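Local coordinates for protein geranyltranstransferase (Roseobacter denitrificans, PDB 4LLS) that probably condenses isopentenyl diphosphate with an allylic diphosphate, lengthening the chain toward farnesyl or geranylgeranyl diphosphate with the aid of divalent metal ions, at residues A150-E153 against V154-D157. Sequence-based numbering, arbitrary orientation.
Sequences ASAE and VRAD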
# COMPACT_ATOMS: atom_id res chain seq x y z
N ALA A 150 -15.04 11.98 12.81
CA ALA A 150 -15.13 13.45 12.75
C ALA A 150 -13.82 14.13 13.16
O ALA A 150 -13.62 15.33 12.87
CB ALA A 150 -16.25 13.91 13.66
N SER A 151 -12.93 13.42 13.83
CA SER A 151 -11.65 13.94 14.21
C SER A 151 -10.56 13.63 13.21
O SER A 151 -10.21 12.47 13.01
CB SER A 151 -11.22 13.39 15.56
OG SER A 151 -9.90 13.72 15.93
N ALA A 152 -9.96 14.66 12.63
CA ALA A 152 -8.79 14.46 11.79
C ALA A 152 -7.60 13.89 12.52
O ALA A 152 -6.78 13.18 11.94
CB ALA A 152 -8.45 15.76 11.08
N GLU A 153 -7.44 14.24 13.79
CA GLU A 153 -6.38 13.68 14.59
C GLU A 153 -6.54 12.15 14.69
O GLU A 153 -5.56 11.45 14.50
CB GLU A 153 -6.33 14.27 16.00
CG GLU A 153 -4.93 14.09 16.60
CD GLU A 153 -3.90 15.10 16.08
OE1 GLU A 153 -2.76 14.69 15.77
OE2 GLU A 153 -4.21 16.31 16.04
N VAL A 154 -7.77 11.69 14.84
CA VAL A 154 -8.04 10.24 14.90
C VAL A 154 -7.69 9.62 13.55
O VAL A 154 -6.97 8.61 13.52
CB VAL A 154 -9.51 9.97 15.28
CG1 VAL A 154 -9.89 8.52 14.98
CG2 VAL A 154 -9.75 10.29 16.75
N ARG A 155 -8.12 10.24 12.46
CA ARG A 155 -7.86 9.65 11.12
C ARG A 155 -6.36 9.59 10.83
O ARG A 155 -5.84 8.59 10.33
CB ARG A 155 -8.59 10.36 10.00
CG ARG A 155 -10.09 10.35 10.22
CD ARG A 155 -10.89 10.57 8.97
NE ARG A 155 -10.51 11.74 8.21
CZ ARG A 155 -10.79 12.99 8.57
NH1 ARG A 155 -11.56 13.26 9.63
NH2 ARG A 155 -10.44 13.97 7.76
N ALA A 156 -5.66 10.66 11.09
CA ALA A 156 -4.22 10.67 10.84
C ALA A 156 -3.51 9.64 11.69
O ALA A 156 -2.60 8.96 11.18
CB ALA A 156 -3.68 12.05 11.16
N ASP A 157 -3.93 9.46 12.94
CA ASP A 157 -3.33 8.50 13.83
C ASP A 157 -3.66 7.07 13.42
O ASP A 157 -2.80 6.18 13.56
CB ASP A 157 -3.75 8.72 15.27
CG ASP A 157 -2.97 7.85 16.23
OD1 ASP A 157 -1.73 8.00 16.28
OD2 ASP A 157 -3.59 6.98 16.85
O HOH W 1 -12.41 15.84 10.49
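Ser151 caps the first turn of helix 152-166 by reaching its hydroxyl forward to Val154: OG accepts from Val154 N at 3.1 Å, with an N-H...O angle of 156°. The hydroxyl reaches that amide because OG lies anti to the backbone N of Ser151 (chi1 173°), beside its carbonyl carbon. The tight side of the turn is here, where CG2 of Val154 packs alongside the serine, 3.6 Å from Ser151 CB, and the buried valine also rests on Leu215 and Gln217. A glycine in place of Ser151 would probably leave the Val154 amide without its side-chain capping acceptor and open a gap beside CG2. Backbone bonds then carry the helix on, from Arg155 N to Ser151 O and from Ala156 N to Ala152 O (2.9 Å).

The side at Ala150 and Glu153 is more exposed and hydrated, yet the Arg155 head group there is held by several bonds. Bent at chi3 (-52°), its chain folds back so that one guanidinium face lies over Ala152 CA, 4.1 Å from CZ. A water in the guanidinium plane accepts from Arg155 NH1 at 2.8 Å and donates to Ala150 O; NH1 also bonds to Ser149 O and NE to Thr144 O. Across the dimer interface, Glu153 OE1 forms a salt bridge with NH2 of Arg155 of the second subunit. The arrangement is a serine N-cap, starting a helix of the all-helical prenyl synthase fold at that interface, away from the diphosphate and calcium sites.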